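Local atomic coordinates of malyl-CoA lyase/beta-methylmalyl-CoA lyase (Methylobacterium extorquens, PDB entry 5UGR), a protein that belongs to the HpcH/HpaI aldolase/citrate lyase family of TIM-barrel proteins and holds a magnesium ion. Residues D88-D91 / I92-C96; I116-L119 / T120-E124; F229-F232 / S233-D236; G237-S240 / A241-C245; R280-E283 / A284-E287. All blocks are in the same frame, centred on the assembly; numbering follows the deposited sequence. Where two conformers were deposited one is given.

Interaction 1: D88-D91 / I92-C96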
loop_
_atom_site.group_PDB
_atom_site.type_symbol
_atom_site.label_atom_id
_atom_site.label_comp_id
_atom_site.label_asym_id
_atom_site.label_seq_id
_atom_site.Cartn_x
_atom_site.Cartn_y
_atom_site.Cartn_z
ATOM N N ASP A 88 23.376 11.500 21.585
ATOM C CA ASP A 88 23.895 10.144 21.704
ATOM C C ASP A 88 24.577 9.693 20.403
ATOM O O ASP A 88 25.690 9.207 20.402
ATOM C CB ASP A 88 22.803 9.142 22.045
ATOM C CG ASP A 88 22.097 9.386 23.365
ATOM O OD1 ASP A 88 22.631 10.101 24.287
ATOM O OD2 ASP A 88 20.954 8.801 23.529
ATOM N N VAL A 89 23.843 9.859 19.301
ATOM C CA VAL A 89 24.334 9.385 18.015
ATOM C C VAL A 89 25.509 10.236 17.542
ATOM O O VAL A 89 26.561 9.714 17.164
ATOM C CB VAL A 89 23.199 9.334 16.974
ATOM C CG1 VAL A 89 23.705 8.878 15.611
ATOM C CG2 VAL A 89 22.084 8.372 17.450
ATOM N N VAL A 90 25.312 11.542 17.525
ATOM C CA VAL A 90 26.371 12.457 17.030
ATOM C C VAL A 90 27.652 12.289 17.865
ATOM O O VAL A 90 28.721 12.036 17.318
ATOM C CB VAL A 90 25.896 13.935 17.054
ATOM C CG1 VAL A 90 27.088 14.884 16.821
ATOM C CG2 VAL A 90 24.847 14.159 15.971
ATOM N N ASP A 91 27.540 12.411 19.184
ATOM C CA ASP A 91 28.777 12.454 19.997
ATOM C C ASP A 91 29.523 11.115 19.949
ATOM O O ASP A 91 30.741 11.068 19.811
ATOM C CB ASP A 91 28.505 12.842 21.432
ATOM C CG ASP A 91 28.065 14.255 21.596
ATOM O OD1 ASP A 91 28.017 15.016 20.614
ATOM O OD2 ASP A 91 27.897 14.648 22.781
ATOM N N ILE A 92 28.789 10.014 20.053
ATOM C CA ILE A 92 29.441 8.708 20.118
ATOM C C ILE A 92 29.917 8.261 18.767
ATOM O O ILE A 92 31.061 7.748 18.664
ATOM C CB ILE A 92 28.584 7.650 20.837
ATOM C CG1 ILE A 92 28.257 8.111 22.244
ATOM C CG2 ILE A 92 29.241 6.280 20.812
ATOM C CD1 ILE A 92 27.127 7.393 22.982
ATOM N N VAL A 93 29.092 8.419 17.704
ATOM C CA VAL A 93 29.558 7.956 16.423
ATOM C C VAL A 93 30.758 8.816 15.965
ATOM O O VAL A 93 31.741 8.273 15.399
ATOM C CB VAL A 93 28.440 7.864 15.355
ATOM C CG1 VAL A 93 28.965 7.417 14.009
ATOM C CG2 VAL A 93 27.329 6.918 15.826
ATOM N N GLU A 94 30.740 10.107 16.249
ATOM C CA GLU A 94 31.897 10.945 15.866
ATOM C C GLU A 94 33.169 10.488 16.550
ATOM O O GLU A 94 34.216 10.457 15.914
ATOM C CB GLU A 94 31.621 12.424 16.158
ATOM C CG GLU A 94 30.731 13.115 15.139
ATOM C CD GLU A 94 30.548 14.605 15.394
ATOM O OE1 GLU A 94 31.043 15.144 16.410
ATOM O OE2 GLU A 94 29.922 15.247 14.510
ATOM N N ALA A 95 33.059 10.140 17.845
ATOM C CA ALA A 95 34.245 9.926 18.702
ATOM C C ALA A 95 34.772 8.513 18.763
ATOM O O ALA A 95 35.891 8.318 19.235
ATOM C CB ALA A 95 33.971 10.431 20.097
ATOM N N CYS A 96 33.961 7.526 18.332
ATOM C CA CYS A 96 34.234 6.139 18.744
ATOM C C CYS A 96 34.227 5.170 17.576
ATOM O O CYS A 96 33.226 4.471 17.335
ATOM C CB CYS A 96 33.255 5.688 19.815
ATOM S SG CYS A 96 33.140 6.708 21.287
HETATM O O HOH W 1 31.076 15.522 19.043
#
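Val89 and Val93 stand one helical turn apart on helix 85-95 and point the same way. Their methyls meet at Val89 CG1 to Val93 CG2, 4.1 Å. Val93 CG2 lies beside its own backbone N, anti to the carbonyl carbon, and this turns it back along the helix. Val93 CG2 also lies 3.2 Å from Val89 O. On another buried flank Ile92 folds its CG1 branch back to 3.3 Å from Asp88 O. This is the tightly packed part: Leu119 and Ile123 of helix 110-127 cover the valine pair, and Ile60 and Leu63 of helix 52-65 pack on Ile92.

The side with Val90, Asp91 and Glu94 is different. It is partly exposed, carries a water and is shared with the second subunit. Val90 and Glu94 lie alongside each other, with Val90 CG1 3.7 Å from Glu94 OE2. Tyr86 of the second subunit is hydrogen-bonded to that oxygen and also packs on Val90. A water gives Glu94 OE1 a bond of 2.7 Å and reaches Asp91 OD1 only weakly. It thus lies between two acidic groups that do not touch. The carboxylates of Asp88 and Asp91 are taken up by salt bridges, to Arg56 and Arg87 respectively.

The backbone bonds run from residue i+4 to residue i. Val93 N to Val89 O is 2.9 Å, while Ala95 N to Asp91 O is longer, 3.2 Å, and more bent, at 139°. Cys96 then leaves the helical conformation. The arrangement is that of an outer helix of a TIM barrel, here the crossover between strands 72-76 and 101-104.

Interaction 2: I116-L119 / T120-E124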
loop_
_atom_site.group_PDB
_atom_site.type_symbol
_atom_site.label_atom_id
_atom_site.label_comp_id
_atom_site.label_asym_id
_atom_site.label_seq_id
_atom_site.Cartn_x
_atom_site.Cartn_y
_atom_site.Cartn_z
ATOM N N ILE A 116 17.357 7.156 11.717
ATOM C CA ILE A 116 18.668 6.880 12.317
ATOM C C ILE A 116 19.688 6.555 11.235
ATOM O O ILE A 116 20.877 6.881 11.374
ATOM C CB ILE A 116 18.562 5.793 13.403
ATOM C CG1 ILE A 116 17.443 6.129 14.390
ATOM C CG2 ILE A 116 19.901 5.614 14.143
ATOM C CD1 ILE A 116 17.401 7.502 14.947
ATOM N N ASP A 117 19.249 5.919 10.151
ATOM C CA ASP A 117 20.141 5.614 9.019
ATOM C C ASP A 117 20.663 6.942 8.379
ATOM O O ASP A 117 21.868 7.057 8.141
ATOM C CB ASP A 117 19.369 4.738 8.041
ATOM C CG ASP A 117 20.215 3.882 7.145
ATOM O OD1 ASP A 117 21.452 4.070 7.089
ATOM O OD2 ASP A 117 19.595 3.056 6.410
ATOM N N VAL A 118 19.793 7.945 8.186
ATOM C CA VAL A 118 20.206 9.216 7.642
ATOM C C VAL A 118 21.334 9.796 8.531
ATOM O O VAL A 118 22.407 10.152 8.019
ATOM C CB VAL A 118 19.034 10.184 7.560
ATOM C CG1 VAL A 118 19.522 11.569 7.189
ATOM C CG2 VAL A 118 17.993 9.707 6.508
ATOM N N LEU A 119 21.069 9.911 9.831
ATOM C CA LEU A 119 22.004 10.591 10.739
ATOM C C LEU A 119 23.313 9.825 10.794
ATOM O O LEU A 119 24.411 10.435 10.712
ATOM C CB LEU A 119 21.324 10.765 12.089
ATOM C CG LEU A 119 22.146 11.486 13.165
ATOM C CD1 LEU A 119 22.562 12.892 12.700
ATOM C CD2 LEU A 119 21.338 11.570 14.438
ATOM N N THR A 120 23.232 8.516 11.019
ATOM C CA THR A 120 24.414 7.663 11.104
ATOM C C THR A 120 25.248 7.733 9.837
ATOM O O THR A 120 26.503 7.893 9.901
ATOM C CB THR A 120 24.023 6.206 11.399
ATOM O OG1 THR A 120 23.276 6.146 12.642
ATOM C CG2 THR A 120 25.254 5.349 11.526
ATOM N N THR A 121 24.583 7.678 8.689
ATOM C CA THR A 121 25.296 7.733 7.434
ATOM C C THR A 121 26.096 9.040 7.290
ATOM O O THR A 121 27.266 9.029 6.845
ATOM C CB THR A 121 24.380 7.483 6.221
ATOM O OG1 THR A 121 23.721 6.215 6.419
ATOM C CG2 THR A 121 25.162 7.488 4.931
ATOM N N GLN A 122 25.445 10.158 7.587
ATOM C CA GLN A 122 26.091 11.476 7.452
ATOM C C GLN A 122 27.319 11.559 8.334
ATOM O O GLN A 122 28.364 12.071 7.903
ATOM C CB GLN A 122 25.144 12.604 7.745
ATOM C CG GLN A 122 24.061 12.702 6.660
ATOM C CD GLN A 122 23.076 13.797 6.913
ATOM O OE1 GLN A 122 23.267 14.616 7.828
ATOM N NE2 GLN A 122 21.975 13.802 6.147
ATOM N N ILE A 123 27.233 11.058 9.553
ATOM C CA ILE A 123 28.402 11.124 10.458
ATOM C C ILE A 123 29.506 10.248 9.923
ATOM O O ILE A 123 30.710 10.633 9.924
ATOM C CB ILE A 123 28.031 10.727 11.895
ATOM C CG1 ILE A 123 26.949 11.655 12.461
ATOM C CG2 ILE A 123 29.256 10.721 12.790
ATOM C CD1 ILE A 123 26.154 10.988 13.583
ATOM N N GLU A 124 29.155 9.056 9.430
ATOM C CA GLU A 124 30.159 8.185 8.851
ATOM C C GLU A 124 30.839 8.821 7.590
ATOM O O GLU A 124 32.051 8.640 7.367
ATOM C CB GLU A 124 29.547 6.787 8.514
ATOM C CG GLU A 124 29.231 5.954 9.734
ATOM C CD GLU A 124 28.778 4.541 9.402
ATOM O OE1 GLU A 124 28.317 4.261 8.271
ATOM O OE2 GLU A 124 28.931 3.696 10.333
#
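Helix 110-127 is the crossover of a beta-alpha-beta unit in the barrel, and Ile116 and Thr120 meet one turn apart on it. Thr120 OG1 donates to Ile116 O at 2.8 Å, and Thr120 N donates to the same oxygen at 2.9 Å. The two donors come from opposite faces of the carbonyl plane, with the hydroxyl 36° out of it. Thr120 places OG1 beside its own backbone N (chi1 -58°), which brings the hydroxyl back to the preceding turn.

Thr121 repeats the pattern. Its OG1 donates to Asp117 O at 2.7 Å, and its N reaches that oxygen from the other face. Each of the two carbonyls is therefore gripped by two donors. Arg157, which lies outside both segments, is hydrogen-bonded to Thr121 OG1 and pairs with the carboxylates of Asp117 and Glu124, so one cation serves several polar groups of the helix. Ser155 is a further partner of Asp117.

Two other pairs are apolar or mixed. Leu119 and Ile123 are set at a slant, with Leu119 CG 4.1 Å from Ile123 CD1. Val118 and Gln122 run alongside each other, and Val118 CG1 lies 3.5 Å from Gln122 NE2. The amide of Gln122 is directed to the second subunit, where NE2 bonds to Leu80 O. Phe3 of the third subunit packs on Asp117, Val118 and Thr121.

Nearly all of this contact is buried, between the barrel wall, helix 85-95 and other subunits. Threonine hydroxyls bonded to the carbonyl four residues back are a familiar means of satisfying such hydroxyls within an alpha-helix.

Interaction 3: F229-F232 / S233-D236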
loop_
_atom_site.group_PDB
_atom_site.type_symbol
_atom_site.label_atom_id
_atom_site.label_comp_id
_atom_site.label_asym_id
_atom_site.label_seq_id
_atom_site.Cartn_x
_atom_site.Cartn_y
_atom_site.Cartn_z
ATOM N N PHE A 229 15.200 -11.460 31.099
ATOM C CA PHE A 229 14.524 -12.320 32.078
ATOM C C PHE A 229 15.025 -11.838 33.429
ATOM O O PHE A 229 16.232 -11.811 33.668
ATOM C CB PHE A 229 14.926 -13.749 31.828
ATOM C CG PHE A 229 14.305 -14.756 32.772
ATOM C CD1 PHE A 229 13.054 -15.282 32.510
ATOM C CD2 PHE A 229 14.935 -15.127 33.956
ATOM C CE1 PHE A 229 12.480 -16.207 33.366
ATOM C CE2 PHE A 229 14.377 -16.073 34.809
ATOM C CZ PHE A 229 13.143 -16.604 34.523
ATOM N N GLY A 230 14.086 -11.402 34.278
ATOM C CA GLY A 230 14.452 -10.657 35.490
ATOM C C GLY A 230 14.827 -11.452 36.711
ATOM O O GLY A 230 15.457 -10.902 37.637
ATOM N N ASP A 231 14.488 -12.732 36.761
ATOM C CA ASP A 231 14.692 -13.443 38.005
ATOM C C ASP A 231 16.051 -14.107 38.036
ATOM O O ASP A 231 16.231 -15.248 37.613
ATOM C CB ASP A 231 13.552 -14.430 38.280
ATOM C CG ASP A 231 13.650 -15.078 39.677
ATOM O OD1 ASP A 231 14.662 -14.824 40.402
ATOM O OD2 ASP A 231 12.680 -15.810 40.034
ATOM N N PHE A 232 17.023 -13.355 38.565
ATOM C CA PHE A 232 18.395 -13.802 38.686
ATOM C C PHE A 232 18.594 -15.007 39.595
ATOM O O PHE A 232 19.621 -15.700 39.475
ATOM C CB PHE A 232 19.303 -12.606 39.179
ATOM C CG PHE A 232 19.093 -11.355 38.420
ATOM C CD1 PHE A 232 18.634 -11.420 37.087
ATOM C CD2 PHE A 232 19.274 -10.111 38.990
ATOM C CE1 PHE A 232 18.409 -10.272 36.344
ATOM C CE2 PHE A 232 19.059 -8.944 38.228
ATOM C CZ PHE A 232 18.605 -9.019 36.931
ATOM N N SER A 233 17.638 -15.218 40.495
ATOM C CA SER A 233 17.698 -16.362 41.414
ATOM C C SER A 233 17.153 -17.642 40.778
ATOM O O SER A 233 17.152 -18.680 41.463
ATOM C CB SER A 233 16.901 -16.074 42.696
ATOM O OG SER A 233 15.466 -16.205 42.471
ATOM N N ASP A 234 16.717 -17.570 39.504
ATOM C CA ASP A 234 16.036 -18.694 38.858
ATOM C C ASP A 234 16.688 -19.062 37.541
ATOM O O ASP A 234 16.098 -18.894 36.463
ATOM C CB ASP A 234 14.547 -18.373 38.675
ATOM C CG ASP A 234 13.752 -19.554 38.110
ATOM O OD1 ASP A 234 14.258 -20.699 38.211
ATOM O OD2 ASP A 234 12.592 -19.326 37.614
ATOM N N PRO A 235 17.889 -19.628 37.596
ATOM C CA PRO A 235 18.508 -20.120 36.364
ATOM C C PRO A 235 17.732 -21.206 35.628
ATOM O O PRO A 235 17.789 -21.264 34.376
ATOM C CB PRO A 235 19.894 -20.618 36.823
ATOM C CG PRO A 235 19.742 -20.916 38.282
ATOM C CD PRO A 235 18.787 -19.829 38.762
ATOM N N ASP A 236 16.991 -22.052 36.365
ATOM C CA ASP A 236 16.175 -23.011 35.695
ATOM C C ASP A 236 15.081 -22.359 34.836
ATOM O O ASP A 236 14.812 -22.788 33.703
ATOM C CB ASP A 236 15.471 -23.913 36.691
ATOM C CG ASP A 236 16.403 -24.864 37.447
ATOM O OD1 ASP A 236 17.557 -25.071 37.094
ATOM O OD2 ASP A 236 15.949 -25.403 38.464
HETATM O O HOH W 2 11.182 -17.112 38.204
HETATM O O HOH W 3 12.551 -17.593 42.197
#
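Asp231 to Asp234 form a type I beta turn, closed by a bond of 3.0 Å from Asp234 N to Asp231 O. The donor sits well above the carbonyl plane, 55° out of it. The chain then enters helix 235-248 at Pro235.

Asp231 holds the turn from its side chain as well. Its CG is anti to the backbone N (chi1 -173°), which brings the carboxylate over to Ser233. Ser233 OG donates to Asp231 OD1 at 2.6 Å, on the syn side and close to the carboxylate plane. Ser233 N adds a weak bond to the same oxygen. An aspartate that accepts from the backbone N two residues ahead makes an Asx turn; here that turn is only weakly closed, and it overlaps the start of the beta turn. Asp234 follows as the N-cap of the helix, with its OD1 accepting from Gly237 N. The segment thus links barrel strand 223-226 to the crossover helix that follows.

The two acids come near each other. Asp231 OD2 is 4.3 Å from Asp234 OD2, with the carboxylate planes 63° apart. One water donates to Asp231 OD2 and to Asp234 OD2, 2.7 Å each, and would ease the repulsion. Arg198 of the fourth subunit forms a salt bridge with Asp234 OD2 and probably offsets it further. A second water donates to Asp231 OD2 and to Ser233 OG.

The Phe229 ring approaches Asp234 obliquely, with Phe229 CE2 3.7 Å from Asp234 O. The ring of Phe232 carries Gly230 O over one face, near the rim, and stacks with His257.

Interaction 4: G237-S240 / A241-C245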
loop_
_atom_site.group_PDB
_atom_site.type_symbol
_atom_site.label_atom_id
_atom_site.label_comp_id
_atom_site.label_asym_id
_atom_site.label_seq_id
_atom_site.Cartn_x
_atom_site.Cartn_y
_atom_site.Cartn_z
ATOM N N GLY A 237 14.468 -21.321 35.367
ATOM C CA GLY A 237 13.501 -20.579 34.603
ATOM C C GLY A 237 14.120 -19.847 33.409
ATOM O O GLY A 237 13.524 -19.788 32.314
ATOM N N TYR A 238 15.312 -19.278 33.589
ATOM C CA TYR A 238 16.017 -18.636 32.479
ATOM C C TYR A 238 16.245 -19.654 31.387
ATOM O O TYR A 238 15.979 -19.368 30.187
ATOM C CB TYR A 238 17.347 -18.031 32.927
ATOM C CG TYR A 238 18.070 -17.306 31.846
ATOM C CD1 TYR A 238 18.868 -17.975 30.911
ATOM C CD2 TYR A 238 17.935 -15.932 31.692
ATOM C CE1 TYR A 238 19.496 -17.288 29.872
ATOM C CE2 TYR A 238 18.565 -15.255 30.643
ATOM C CZ TYR A 238 19.349 -15.921 29.753
ATOM O OH TYR A 238 19.944 -15.250 28.701
ATOM N N THR A 239 16.803 -20.807 31.767
ATOM C CA THR A 239 17.169 -21.837 30.806
ATOM C C THR A 239 15.922 -22.355 30.078
ATOM O O THR A 239 15.942 -22.572 28.860
ATOM C CB THR A 239 17.931 -22.974 31.486
ATOM O OG1 THR A 239 19.183 -22.443 31.952
ATOM C CG2 THR A 239 18.225 -24.090 30.533
ATOM N N SER A 240 14.812 -22.538 30.806
ATOM C CA SER A 240 13.573 -22.940 30.160
ATOM C C SER A 240 13.125 -21.907 29.114
ATOM O O SER A 240 12.783 -22.253 27.980
ATOM C CB SER A 240 12.456 -23.162 31.196
ATOM O OG SER A 240 11.192 -23.272 30.580
ATOM N N ALA A 241 13.120 -20.638 29.484
ATOM C CA ALA A 241 12.723 -19.585 28.564
ATOM C C ALA A 241 13.636 -19.545 27.324
ATOM O O ALA A 241 13.171 -19.387 26.185
ATOM C CB ALA A 241 12.762 -18.222 29.251
ATOM N N ALA A 242 14.947 -19.678 27.570
ATOM C CA ALA A 242 15.924 -19.687 26.482
ATOM C C ALA A 242 15.724 -20.877 25.557
ATOM O O ALA A 242 15.749 -20.681 24.320
ATOM C CB ALA A 242 17.328 -19.668 27.041
ATOM N N ARG A 243 15.589 -22.091 26.118
ATOM C CA ARG A 243 15.410 -23.239 25.282
ATOM C C ARG A 243 14.108 -23.194 24.509
ATOM O O ARG A 243 14.036 -23.705 23.385
ATOM C CB ARG A 243 15.522 -24.522 26.107
ATOM C CG ARG A 243 16.954 -24.828 26.535
ATOM C CD ARG A 243 17.023 -26.014 27.519
ATOM N NE ARG A 243 18.411 -26.388 27.734
ATOM C CZ ARG A 243 18.867 -27.132 28.746
ATOM N NH1 ARG A 243 20.172 -27.357 28.794
ATOM N NH2 ARG A 243 18.049 -27.643 29.677
ATOM N N ARG A 244 13.073 -22.594 25.094
ATOM C CA ARG A 244 11.781 -22.493 24.423
ATOM C C ARG A 244 11.895 -21.592 23.170
ATOM O O ARG A 244 11.512 -21.992 22.053
ATOM C CB ARG A 244 10.686 -21.989 25.373
ATOM C CG ARG A 244 9.377 -21.764 24.689
ATOM C CD ARG A 244 8.186 -21.449 25.594
ATOM N NE ARG A 244 8.307 -20.190 26.303
ATOM C CZ ARG A 244 8.708 -20.037 27.563
ATOM N NH1 ARG A 244 9.025 -21.068 28.349
ATOM N NH2 ARG A 244 8.747 -18.825 28.073
ATOM N N CYS A 245 12.499 -20.403 23.296
ATOM C CA CYS A 245 12.626 -19.584 22.099
ATOM C C CYS A 245 13.662 -20.144 21.144
ATOM O O CYS A 245 13.512 -19.997 19.933
ATOM C CB CYS A 245 12.856 -18.146 22.440
ATOM S SG CYS A 245 14.431 -17.686 23.089
HETATM O O HOH W 4 9.302 -21.443 31.150
#
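Residues 237-245 form regular alpha-helix, with bonds such as Ala242 N to Tyr238 O and Arg243 N to Thr239 O, both 2.8 Å. Thr239 and Arg243 lie alongside each other and point the same way. Thr239 CG2 sits over one face of the Arg243 guanidinium, toward its rim, 3.6 Å from Arg243 CZ. CG beside the backbone N (chi1 -73°) sends the arginine back along the helix, and its extended run to NE lays the guanidinium alongside Thr239. Arg243 was modelled in two conformers, and this contact holds for the one described. Thr239 OG1 is hydrogen-bonded to Pro235 O.

Ser240 and Arg244 meet through water. Ser240 OG lies 3.8 Å from Arg244 NH1, near the guanidinium plane. A water stands 2.7 Å from Ser240 OG and accepts from Arg244 NH1 at 2.8 Å, in the plane of the group.

Tyr238 packs loosely on Ala242, CE1 to CB 4.3 Å, and its OH bonds to Trp254 O. Both arginines reach the fourth subunit. Arg244 is held by several polar bonds, including Asp204 and Ser187 O of that subunit. Arg243 packs on its Asp185 and appears less fixed.

Interaction 5: R280-E283 / A284-E287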
loop_
_atom_site.group_PDB
_atom_site.type_symbol
_atom_site.label_atom_id
_atom_site.label_comp_id
_atom_site.label_asym_id
_atom_site.label_seq_id
_atom_site.Cartn_x
_atom_site.Cartn_y
_atom_site.Cartn_z
ATOM N N ARG A 280 28.222 -29.790 5.019
ATOM C CA ARG A 280 28.004 -30.700 3.897
ATOM C C ARG A 280 27.301 -30.036 2.742
ATOM O O ARG A 280 27.536 -30.381 1.588
ATOM C CB ARG A 280 27.198 -31.910 4.349
ATOM C CG ARG A 280 28.015 -32.772 5.328
ATOM C CD ARG A 280 27.287 -34.031 5.714
ATOM N NE ARG A 280 27.184 -34.957 4.591
ATOM C CZ ARG A 280 26.037 -35.506 4.145
ATOM N NH1 ARG A 280 24.898 -35.303 4.746
ATOM N NH2 ARG A 280 26.032 -36.286 3.067
ATOM N N ILE A 281 26.442 -29.067 3.054
ATOM C CA ILE A 281 25.858 -28.235 2.027
ATOM C C ILE A 281 26.959 -27.466 1.268
ATOM O O ILE A 281 26.932 -27.408 0.041
ATOM C CB ILE A 281 24.760 -27.317 2.593
ATOM C CG1 ILE A 281 23.498 -28.133 2.907
ATOM C CG2 ILE A 281 24.420 -26.214 1.617
ATOM C CD1 ILE A 281 22.449 -27.395 3.762
ATOM N N LEU A 282 27.891 -26.864 2.004
ATOM C CA LEU A 282 28.974 -26.092 1.375
ATOM C C LEU A 282 29.850 -27.033 0.521
ATOM O O LEU A 282 30.261 -26.641 -0.568
ATOM C CB LEU A 282 29.807 -25.316 2.425
ATOM C CG LEU A 282 29.075 -24.288 3.306
ATOM C CD1 LEU A 282 30.084 -23.333 3.922
ATOM C CD2 LEU A 282 27.953 -23.566 2.600
ATOM N N GLU A 283 30.105 -28.248 1.009
ATOM C CA GLU A 283 30.905 -29.158 0.174
ATOM C C GLU A 283 30.067 -29.618 -1.034
ATOM O O GLU A 283 30.615 -29.713 -2.122
ATOM C CB GLU A 283 31.530 -30.290 0.986
ATOM C CG GLU A 283 32.709 -29.871 1.874
ATOM C CD GLU A 283 33.952 -29.557 1.102
ATOM O OE1 GLU A 283 34.528 -30.482 0.532
ATOM O OE2 GLU A 283 34.353 -28.388 1.060
ATOM N N ALA A 284 28.755 -29.769 -0.896
ATOM C CA ALA A 284 27.909 -30.094 -2.052
ATOM C C ALA A 284 27.899 -28.988 -3.094
ATOM O O ALA A 284 27.815 -29.241 -4.315
ATOM C CB ALA A 284 26.479 -30.379 -1.591
ATOM N N MET A 285 27.990 -27.739 -2.634
ATOM C CA MET A 285 28.128 -26.601 -3.559
ATOM C C MET A 285 29.423 -26.710 -4.341
ATOM O O MET A 285 29.451 -26.474 -5.554
ATOM C CB MET A 285 28.156 -25.273 -2.811
ATOM C CG MET A 285 26.862 -24.949 -2.131
ATOM S SD MET A 285 27.078 -23.734 -0.836
ATOM C CE MET A 285 27.817 -22.361 -1.712
ATOM N N GLU A 286 30.518 -27.002 -3.634
ATOM C CA GLU A 286 31.810 -27.169 -4.298
ATOM C C GLU A 286 31.754 -28.320 -5.316
ATOM O O GLU A 286 32.260 -28.214 -6.428
ATOM C CB GLU A 286 32.871 -27.430 -3.225
ATOM C CG GLU A 286 34.226 -27.014 -3.672
ATOM C CD GLU A 286 35.284 -27.118 -2.568
ATOM O OE1 GLU A 286 35.354 -26.232 -1.693
ATOM O OE2 GLU A 286 36.004 -28.094 -2.595
ATOM N N GLU A 287 31.099 -29.401 -4.939
ATOM C CA GLU A 287 30.894 -30.557 -5.835
ATOM C C GLU A 287 30.174 -30.191 -7.100
ATOM O O GLU A 287 30.568 -30.626 -8.222
ATOM C CB GLU A 287 30.203 -31.721 -5.120
ATOM C CG GLU A 287 29.845 -32.943 -6.003
ATOM C CD GLU A 287 29.138 -34.073 -5.213
ATOM O OE1 GLU A 287 28.887 -33.858 -4.038
ATOM O OE2 GLU A 287 28.776 -35.157 -5.746
#
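Leu282 and Met285 run side by side and point the same way, with Leu282 CD2 3.5 Å from Met285 SD. Met285 places CG beside its own backbone N (chi1 -66°), and an extended chi2 then brings the sulfur back alongside Leu282. Met285 SD makes a looser contact with Ile281 CG2, 4.4 Å away. Met285 was modelled in two conformers, and these sulfur contacts belong to the one described. Ile308 and Glu312 of helix 305-322 touch the methionine from outside the segment.

Glu283 and Glu286 also run side by side, but with like charges. Glu283 OE2 is 3.6 Å from Glu286 OE1, and the carboxylate planes are nearly perpendicular, 79° apart. Glu283 bends at chi2 (-72°), which swings its carboxylate toward Glu286. Both glutamates are exposed and touch a crystal neighbour, and Glu283 too was modelled in two conformers.

Ala284 CB lies 3.4 Å from Arg280 O and packs on Val296 of the small two-stranded sheet. The guanidinium of Arg280 forms a salt bridge with Asp299. Backbone bonds such as Ala284 N to Arg280 O, 2.8 Å, keep the helix regular.

Helix 272-291 thus has an apolar side against helix 305-322 and strand 296-298, and an acidic side at the surface. In this conformer the two carboxylates would disfavour each other. Their approach may depend on crystal packing, and a salt bridge from Lys290 to Glu286 OE2 would offset part of the charge.

How the interactions relate
From the N terminus, interaction 1 comes first, on helix 85-95, then interaction 2 on helix 110-127. These crossover helices follow one another round the barrel and pack together, as in Val93 CG1 to Ile123 CG2, 3.5 Å. Both reach the second subunit. Far off, interaction 3 closes the turn after strand 223-226, and interaction 4 continues along the helix it starts. There Phe229 CE2 lies 3.6 Å from Tyr238 N, and both contacts meet the fourth subunit. Interaction 5 lies apart on helix 272-291, about 20 Å from interaction 4 between nearest atoms. All five are local and in series; none nests or crosses.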